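Side-chain contact in Esterase/lipase (PDB 4N5H), which probably hydrolyses ester bonds as an alpha/beta-hydrolase-fold esterase, with acyl transfer to other acceptors a likely further activity: residues E5-K10 with A203-D208. The protein carries 1 engineered substitution. Residues are numbered along the deposited sequence; the frame is centred on the assembly and turned at random.
Sequences EAMLAK and AAFYLD
Met7 meets the Phe205 ring with CB over one face and its sulfur obliquely, a Met-aromatic contact that joins the long N-terminal helix 2-28 to helix 203-211, at the periphery of an alpha/beta-hydrolase fold. The tight part rests on two groups of Met7. Met7 CB stands 4.1 Å from the Phe205 centroid and 14° off the normal, which meets the geometry of a CH-pi contact, although it is displaced toward the rim. The chain then bends at chi3, bringing Met7 CE back to 3.6 Å from Phe205 CD1. Sulfur is less well placed: Met7 SD sits 4.8 Å from the Phe205 centroid and 48° off the normal. The Phe205 CB points toward helix 2-28, and CG anti to the backbone N (chi1 -178°) carries the ring on to it; the buried Phe205 side chain also touches Glu4 and Val11 of the same helix. The looser part is at Leu8, which, like Met7, is partly exposed and lends mostly backbone and CB. No hydrogen bond crosses between 5-10 and 203-208; the next residue after Phe205, Tyr206, bonds through OH to Trp15 NE1, about two turns beyond Leu8. At the far end of the ring, Phe205 CZ lies 4.0 Å from Leu8 N and 4.1 Å from Leu8 CB.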
loop_
_atom_site.group_PDB
_atom_site.type_symbol
_atom_site.label_atom_id
_atom_site.label_comp_id
_atom_site.label_asym_id
_atom_site.label_seq_id
_atom_site.Cartn_x
_atom_site.Cartn_y
_atom_site.Cartn_z
ATOM N N GLU A 5 24.831 4.185 29.164
ATOM C CA GLU A 5 24.610 4.300 27.753
ATOM C C GLU A 5 24.492 2.871 27.147
ATOM O O GLU A 5 23.717 2.670 26.197
ATOM C CB GLU A 5 25.686 5.208 27.090
ATOM C CG GLU A 5 26.756 4.517 26.251
ATOM N N ALA A 6 25.224 1.900 27.707
ATOM C CA ALA A 6 25.110 0.511 27.318
ATOM C C ALA A 6 23.742 -0.087 27.688
ATOM O O ALA A 6 23.159 -0.845 26.902
ATOM C CB ALA A 6 26.175 -0.319 27.990
ATOM N N MET A 7 23.262 0.193 28.906
ATOM C CA MET A 7 21.988 -0.315 29.354
ATOM C C MET A 7 20.866 0.282 28.451
ATOM O O MET A 7 19.960 -0.467 28.044
ATOM C CB MET A 7 21.722 0.020 30.812
ATOM C CG MET A 7 22.388 -0.899 31.819
ATOM S SD MET A 7 21.921 -0.538 33.555
ATOM C CE MET A 7 22.479 1.157 33.822
ATOM N N LEU A 8 20.957 1.573 28.129
ATOM C CA LEU A 8 19.978 2.202 27.265
ATOM C C LEU A 8 19.998 1.547 25.913
ATOM O O LEU A 8 18.943 1.283 25.298
ATOM C CB LEU A 8 20.213 3.676 27.145
ATOM C CG LEU A 8 19.302 4.430 26.195
ATOM C CD1 LEU A 8 17.865 4.301 26.709
ATOM C CD2 LEU A 8 19.695 5.908 26.066
ATOM N N ALA A 9 21.206 1.271 25.404
ATOM C CA ALA A 9 21.327 0.626 24.101
ATOM C C ALA A 9 20.721 -0.775 24.074
ATOM O O ALA A 9 20.090 -1.153 23.078
ATOM C CB ALA A 9 22.796 0.655 23.588
ATOM N N LYS A 10 20.804 -1.510 25.166
ATOM C CA LYS A 10 20.164 -2.810 25.268
ATOM C C LYS A 10 18.592 -2.739 25.275
ATOM O O LYS A 10 17.884 -3.561 24.645
ATOM C CB LYS A 10 20.582 -3.463 26.543
ATOM C CG LYS A 10 21.888 -4.251 26.389
ATOM C CD LYS A 10 22.010 -5.296 27.480
ATOM C CE LYS A 10 20.695 -6.076 27.583
ATOM N NZ LYS A 10 20.893 -7.528 27.849
ATOM N N ALA A 203 15.292 -4.284 35.257
ATOM C CA ALA A 203 14.288 -3.625 36.069
ATOM C C ALA A 203 14.843 -2.408 36.754
ATOM O O ALA A 203 14.156 -1.398 36.854
ATOM C CB ALA A 203 13.664 -4.524 37.126
ATOM N N ALA A 204 16.039 -2.495 37.311
ATOM C CA ALA A 204 16.460 -1.381 38.154
ATOM C C ALA A 204 16.651 -0.160 37.252
ATOM O O ALA A 204 16.445 0.993 37.665
ATOM C CB ALA A 204 17.741 -1.733 38.925
ATOM N N PHE A 205 17.081 -0.394 36.023
ATOM C CA PHE A 205 17.244 0.671 35.045
ATOM C C PHE A 205 15.881 1.311 34.640
ATOM O O PHE A 205 15.772 2.534 34.512
ATOM C CB PHE A 205 17.927 0.160 33.791
ATOM C CG PHE A 205 18.175 1.209 32.766
ATOM C CD1 PHE A 205 19.116 2.191 32.981
ATOM C CD2 PHE A 205 17.406 1.246 31.555
ATOM C CE1 PHE A 205 19.368 3.162 32.018
ATOM C CE2 PHE A 205 17.625 2.236 30.636
ATOM C CZ PHE A 205 18.589 3.205 30.854
ATOM N N TYR A 206 14.883 0.479 34.384
ATOM C CA TYR A 206 13.509 0.995 34.157
ATOM C C TYR A 206 12.992 1.891 35.330
ATOM O O TYR A 206 12.393 2.991 35.147
ATOM C CB TYR A 206 12.480 -0.110 33.905
ATOM C CG TYR A 206 12.467 -0.642 32.507
ATOM C CD1 TYR A 206 13.440 -1.475 32.061
ATOM C CD2 TYR A 206 11.447 -0.335 31.627
ATOM C CE1 TYR A 206 13.432 -1.944 30.750
ATOM C CE2 TYR A 206 11.410 -0.859 30.354
ATOM C CZ TYR A 206 12.392 -1.699 29.924
ATOM O OH TYR A 206 12.429 -2.203 28.608
ATOM N N LEU A 207 13.198 1.393 36.519
ATOM C CA LEU A 207 12.748 2.072 37.713
ATOM C C LEU A 207 13.463 3.413 37.900
ATOM O O LEU A 207 12.825 4.415 38.269
ATOM C CB LEU A 207 12.902 1.144 38.920
ATOM C CG LEU A 207 12.061 -0.130 38.917
ATOM C CD1 LEU A 207 12.448 -1.101 40.023
ATOM C CD2 LEU A 207 10.627 0.302 39.026
ATOM N N ASP A 208 14.759 3.436 37.627
ATOM C CA ASP A 208 15.518 4.666 37.652
ATOM C C ASP A 208 15.082 5.712 36.651
ATOM O O ASP A 208 15.021 6.894 36.941
ATOM C CB ASP A 208 17.007 4.348 37.454
ATOM C CG ASP A 208 17.664 3.847 38.761
ATOM O OD1 ASP A 208 16.990 3.906 39.844
ATOM O OD2 ASP A 208 18.866 3.434 38.724
#